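Local atomic coordinates of succinoglycan biosynthesis protein (Bacillus cereus ATCC 14579, PDB entry 3B55), a protein that binds a calcium ion and, although named for succinoglycan biosynthesis, belongs to the erythromycin esterase family, so it is probably a hydrolase of unproven substrate. Residues S76-G81 and V337-S342; F107-L112 and G299-W304. The protein carries 1 engineered substitution. All blocks are in the same frame, centred on the assembly; numbering follows the deposited sequence.

Interaction 1. Residues S76-G81 and V337-S342; sequences SIVGLG and VSIGTS
The backbone of Ile-339 is gripped by two glycines in a parallel pairing between residues 77-81 and 337-342: its N donates to Gly-79 O and its O accepts Gly-81 N, the latter bond nearly straight at 174°. Two more main-chain hydrogen bonds continue the alternation toward the start of the strands, Val-337 N to Ile-77 O and Gly-79 N to Val-337 O at 2.7 Å. At the far end a side chain takes over. Thr-341 OG1 donates to Gly-81 O at 2.7 Å, approaching tilted 31° from the carbonyl plane; its chi1 of 44° tucks the hydroxyl between its own N and C, and OG1 is also hydrogen-bonded to Ala-83 N.

The apolar contacts lie on one face. Val-78 and Val-337 stand side by side, with Val-78 CG2 4.0 Å from Val-337 CB. Ile-339 splits its branches: CD1 reaches back to Val-78 CG1, while CG2 meets Leu-80 CD1, both at 3.8 Å. Helix 88-104 lies over Val-78 and Leu-80. On the other face Ser-338 OG turns to Val-310 O.

The chemistry is that of a buried sheet centre: the main chain is joined at alternate residues, and the threonine continues the link past the last of these backbone bonds.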
loop_
_atom_site.group_PDB
_atom_site.type_symbol
_atom_site.label_atom_id
_atom_site.label_comp_id
_atom_site.label_asym_id
_atom_site.label_seq_id
_atom_site.Cartn_x
_atom_site.Cartn_y
_atom_site.Cartn_z
ATOM N N SER A 76 11.302 -1.918 -11.366
ATOM C CA SER A 76 11.801 -0.990 -10.349
ATOM C C SER A 76 10.862 -0.881 -9.154
ATOM O O SER A 76 11.264 -0.484 -8.058
ATOM C CB SER A 76 11.946 0.408 -10.945
ATOM O OG SER A 76 12.618 0.340 -12.182
ATOM N N ILE A 77 9.602 -1.219 -9.374
ATOM C CA ILE A 77 8.612 -1.101 -8.325
ATOM C C ILE A 77 7.578 -2.198 -8.490
ATOM O O ILE A 77 7.007 -2.384 -9.564
ATOM C CB ILE A 77 7.995 0.315 -8.378
ATOM C CG1 ILE A 77 6.800 0.428 -7.436
ATOM C CG2 ILE A 77 7.645 0.668 -9.819
ATOM C CD1 ILE A 77 6.315 1.860 -7.282
ATOM N N VAL A 78 7.376 -2.946 -7.411
ATOM C CA VAL A 78 6.458 -4.075 -7.386
ATOM C C VAL A 78 5.318 -3.878 -6.399
ATOM O O VAL A 78 5.546 -3.707 -5.198
ATOM C CB VAL A 78 7.225 -5.376 -7.010
ATOM C CG1 VAL A 78 6.253 -6.530 -6.776
ATOM C CG2 VAL A 78 8.216 -5.719 -8.109
ATOM N N GLY A 79 4.092 -3.906 -6.918
ATOM C CA GLY A 79 2.922 -3.753 -6.075
ATOM C C GLY A 79 2.619 -5.112 -5.463
ATOM O O GLY A 79 2.587 -6.117 -6.176
ATOM N N LEU A 80 2.406 -5.157 -4.151
ATOM C CA LEU A 80 2.118 -6.415 -3.468
ATOM C C LEU A 80 0.809 -6.236 -2.713
ATOM O O LEU A 80 0.788 -5.731 -1.589
ATOM C CB LEU A 80 3.277 -6.758 -2.519
ATOM C CG LEU A 80 3.360 -8.132 -1.846
ATOM C CD1 LEU A 80 3.256 -9.239 -2.896
ATOM C CD2 LEU A 80 4.698 -8.242 -1.077
ATOM N N GLY A 81 -0.288 -6.665 -3.332
ATOM C CA GLY A 81 -1.585 -6.488 -2.699
ATOM C C GLY A 81 -2.087 -7.574 -1.778
ATOM O O GLY A 81 -1.672 -8.725 -1.863
ATOM N N VAL A 337 5.506 -3.924 -11.636
ATOM C CA VAL A 337 4.967 -5.277 -11.662
ATOM C C VAL A 337 3.949 -5.326 -10.539
ATOM O O VAL A 337 4.221 -4.880 -9.427
ATOM C CB VAL A 337 6.053 -6.350 -11.419
ATOM C CG1 VAL A 337 5.396 -7.696 -11.157
ATOM C CG2 VAL A 337 6.956 -6.454 -12.635
ATOM N N SER A 338 2.768 -5.854 -10.830
ATOM C CA SER A 338 1.713 -5.923 -9.827
ATOM C C SER A 338 1.390 -7.349 -9.414
ATOM O O SER A 338 0.996 -8.178 -10.237
ATOM C CB SER A 338 0.448 -5.238 -10.363
ATOM O OG SER A 338 -0.630 -5.357 -9.459
ATOM N N ILE A 339 1.565 -7.627 -8.131
ATOM C CA ILE A 339 1.278 -8.943 -7.586
ATOM C C ILE A 339 0.071 -8.845 -6.666
ATOM O O ILE A 339 0.043 -8.015 -5.761
ATOM C CB ILE A 339 2.462 -9.485 -6.771
ATOM C CG1 ILE A 339 3.679 -9.655 -7.680
ATOM C CG2 ILE A 339 2.084 -10.815 -6.131
ATOM C CD1 ILE A 339 4.942 -10.062 -6.956
ATOM N N GLY A 340 -0.929 -9.687 -6.901
ATOM C CA GLY A 340 -2.108 -9.657 -6.056
ATOM C C GLY A 340 -2.303 -10.988 -5.363
ATOM O O GLY A 340 -1.815 -12.008 -5.840
ATOM N N THR A 341 -2.995 -10.978 -4.227
ATOM C CA THR A 341 -3.268 -12.213 -3.490
ATOM C C THR A 341 -4.747 -12.516 -3.617
ATOM O O THR A 341 -5.555 -11.606 -3.824
ATOM C CB THR A 341 -2.906 -12.097 -1.985
ATOM O OG1 THR A 341 -3.360 -10.840 -1.463
ATOM C CG2 THR A 341 -1.400 -12.226 -1.792
ATOM N N SER A 342 -5.103 -13.792 -3.519
ATOM C CA SER A 342 -6.497 -14.179 -3.631
ATOM C C SER A 342 -6.811 -15.296 -2.645
ATOM O O SER A 342 -5.941 -16.086 -2.276
ATOM C CB SER A 342 -6.807 -14.611 -5.062
ATOM O OG SER A 342 -8.207 -14.633 -5.290
#

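Interaction 2. Residues F107-L112 and G299-W304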
loop_
_atom_site.group_PDB
_atom_site.type_symbol
_atom_site.label_atom_id
_atom_site.label_comp_id
_atom_site.label_asym_id
_atom_site.label_seq_id
_atom_site.Cartn_x
_atom_site.Cartn_y
_atom_site.Cartn_z
ATOM N N PHE A 107 15.558 -5.040 -3.638
ATOM C CA PHE A 107 14.594 -4.031 -3.209
ATOM C C PHE A 107 14.993 -3.471 -1.852
ATOM O O PHE A 107 15.284 -4.214 -0.914
ATOM C CB PHE A 107 13.173 -4.607 -3.194
ATOM C CG PHE A 107 12.594 -4.778 -4.568
ATOM C CD1 PHE A 107 12.942 -5.869 -5.352
ATOM C CD2 PHE A 107 11.769 -3.804 -5.110
ATOM C CE1 PHE A 107 12.481 -5.986 -6.663
ATOM C CE2 PHE A 107 11.303 -3.910 -6.420
ATOM C CZ PHE A 107 11.661 -5.007 -7.198
ATOM N N THR A 108 15.012 -2.147 -1.760
ATOM C CA THR A 108 15.427 -1.479 -0.529
ATOM C C THR A 108 14.395 -0.560 0.131
ATOM O O THR A 108 14.712 0.122 1.111
ATOM C CB THR A 108 16.704 -0.645 -0.775
ATOM O OG1 THR A 108 16.493 0.226 -1.893
ATOM C CG2 THR A 108 17.902 -1.554 -1.064
ATOM N N ASN A 109 13.181 -0.519 -0.403
ATOM C CA ASN A 109 12.154 0.327 0.187
ATOM C C ASN A 109 10.819 -0.371 0.238
ATOM O O ASN A 109 10.417 -1.040 -0.707
ATOM C CB ASN A 109 12.007 1.630 -0.600
ATOM C CG ASN A 109 13.327 2.304 -0.835
ATOM O OD1 ASN A 109 13.943 2.135 -1.887
ATOM N ND2 ASN A 109 13.787 3.061 0.155
ATOM N N LEU A 110 10.147 -0.223 1.365
ATOM C CA LEU A 110 8.840 -0.808 1.546
ATOM C C LEU A 110 7.880 0.346 1.786
ATOM O O LEU A 110 7.971 1.041 2.804
ATOM C CB LEU A 110 8.821 -1.753 2.750
ATOM C CG LEU A 110 7.439 -2.326 3.113
ATOM C CD1 LEU A 110 6.882 -3.116 1.950
ATOM C CD2 LEU A 110 7.559 -3.229 4.333
ATOM N N VAL A 111 6.990 0.564 0.827
ATOM C CA VAL A 111 6.001 1.615 0.942
ATOM C C VAL A 111 4.715 0.956 1.415
ATOM O O VAL A 111 4.144 0.101 0.734
ATOM C CB VAL A 111 5.763 2.332 -0.407
ATOM C CG1 VAL A 111 4.656 3.361 -0.256
ATOM C CG2 VAL A 111 7.050 3.023 -0.853
ATOM N N LEU A 112 4.270 1.354 2.596
ATOM C CA LEU A 112 3.063 0.795 3.179
ATOM C C LEU A 112 1.868 1.671 2.955
ATOM O O LEU A 112 1.975 2.899 2.889
ATOM C CB LEU A 112 3.206 0.624 4.694
ATOM C CG LEU A 112 4.280 -0.291 5.264
ATOM C CD1 LEU A 112 4.276 -0.131 6.769
ATOM C CD2 LEU A 112 4.025 -1.741 4.875
ATOM N N GLY A 299 15.114 4.340 -4.849
ATOM C CA GLY A 299 15.388 3.088 -5.543
ATOM C C GLY A 299 14.288 2.054 -5.715
ATOM O O GLY A 299 13.100 2.368 -5.696
ATOM N N LYS A 300 14.698 0.802 -5.886
ATOM C CA LYS A 300 13.761 -0.296 -6.067
ATOM C C LYS A 300 12.824 -0.351 -4.866
ATOM O O LYS A 300 13.260 -0.509 -3.723
ATOM C CB LYS A 300 14.531 -1.604 -6.252
ATOM C CG LYS A 300 15.542 -1.515 -7.394
ATOM C CD LYS A 300 15.384 -2.640 -8.394
ATOM C CE LYS A 300 15.731 -3.979 -7.787
ATOM N NZ LYS A 300 15.718 -5.061 -8.816
ATOM N N THR A 301 11.532 -0.224 -5.143
ATOM C CA THR A 301 10.519 -0.175 -4.099
ATOM C C THR A 301 9.423 -1.233 -4.168
ATOM O O THR A 301 9.084 -1.737 -5.248
ATOM C CB THR A 301 9.851 1.223 -4.120
ATOM O OG1 THR A 301 10.851 2.220 -3.880
ATOM C CG2 THR A 301 8.765 1.341 -3.050
ATOM N N ILE A 302 8.876 -1.551 -2.995
ATOM C CA ILE A 302 7.790 -2.520 -2.847
ATOM C C ILE A 302 6.565 -1.797 -2.293
ATOM O O ILE A 302 6.597 -1.299 -1.175
ATOM C CB ILE A 302 8.146 -3.640 -1.846
ATOM C CG1 ILE A 302 9.384 -4.398 -2.320
ATOM C CG2 ILE A 302 6.977 -4.594 -1.703
ATOM C CD1 ILE A 302 9.804 -5.507 -1.389
ATOM N N VAL A 303 5.486 -1.745 -3.064
ATOM C CA VAL A 303 4.278 -1.072 -2.603
ATOM C C VAL A 303 3.340 -2.104 -1.984
ATOM O O VAL A 303 2.697 -2.880 -2.680
ATOM C CB VAL A 303 3.567 -0.349 -3.759
ATOM C CG1 VAL A 303 2.336 0.380 -3.234
ATOM C CG2 VAL A 303 4.531 0.626 -4.414
ATOM N N TRP A 304 3.290 -2.093 -0.660
ATOM C CA TRP A 304 2.474 -3.001 0.121
ATOM C C TRP A 304 1.156 -2.330 0.498
ATOM O O TRP A 304 1.139 -1.349 1.254
ATOM C CB TRP A 304 3.274 -3.395 1.367
ATOM C CG TRP A 304 2.540 -4.136 2.433
ATOM C CD1 TRP A 304 1.418 -3.729 3.102
ATOM C CD2 TRP A 304 2.944 -5.368 3.039
ATOM N NE1 TRP A 304 1.108 -4.627 4.092
ATOM C CE2 TRP A 304 2.028 -5.642 4.077
ATOM C CE3 TRP A 304 3.994 -6.265 2.810
ATOM C CZ2 TRP A 304 2.129 -6.780 4.888
ATOM C CZ3 TRP A 304 4.095 -7.400 3.620
ATOM C CH2 TRP A 304 3.168 -7.644 4.645
#
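Leu-112 and Trp-304 run alongside each other: with chi1 at 170°, the indole extends beside the leucine, whose CD2 methyl lies over its five-membered ring in a CH-pi contact, 3.9 Å from that ring's centroid. Separately, Trp-304 CB meets Leu-110 CD1 at 3.7 Å, and the same Leu-110 methyl touches Ile-302 CG2. The strand part, 109-112 against 301-304, is wholly buried and regularly hydrogen-bonded: Ile-302 N to Asn-109 O, Val-111 N to Ile-302 O, and Trp-304 N to Val-111 O at 2.7 Å.

The looser side is formed by the partly exposed Thr-108, Gly-299 and Lys-300, where the strands give way to loop. Lys-300 O receives Thr-108 N at 3.1 Å and, weakly, Asn-109 N. The Phe-107 ring is itself buried: Lys-300 CB sits over one face, 4.1 Å from the centroid, and Thr-301 O lies at the edge, 3.3 Å from CE2. The lysine chain bends at chi2 and chi3, bringing CE to 4.0 Å from Phe-107 CE1. Gly-299, with positive phi, is the first residue beyond helix 278-298, and its O accepts Thr-301 OG1.

Helix 88-104 packs on Phe-107, Ile-302 and Trp-304, with helix 144-158 on Leu-110 and Trp-304; helix 278-298 lies against Asn-109, Val-111 and Thr-301 on the other face, and strand 167-172 continues the sheet beyond 109-112.

Interactions 1 and 2 are two steps across one mixed sheet, their centres 11 Å apart. Strands 336-344, 77-82, 301-306 and 109-112 lie in that order and run parallel, so the middle pair joins the contacts: Val-303 probably hydrogen-bonds Val-78 and Leu-80. Separately, Phe-107, in the loop before 109-112, packs on Val-78. Along the chain 76-81 comes first, then 107-112, 299-304 and 337-342; interaction 2 therefore falls within the long span bridged by interaction 1, much of it helical. Helix 88-104 lies on side chains of both. The C-terminal ends of strands 77-82 and 109-112 run toward the calcium site, its ligand Glu-113 immediately after Leu-112 and His-85 a few residues past Gly-81.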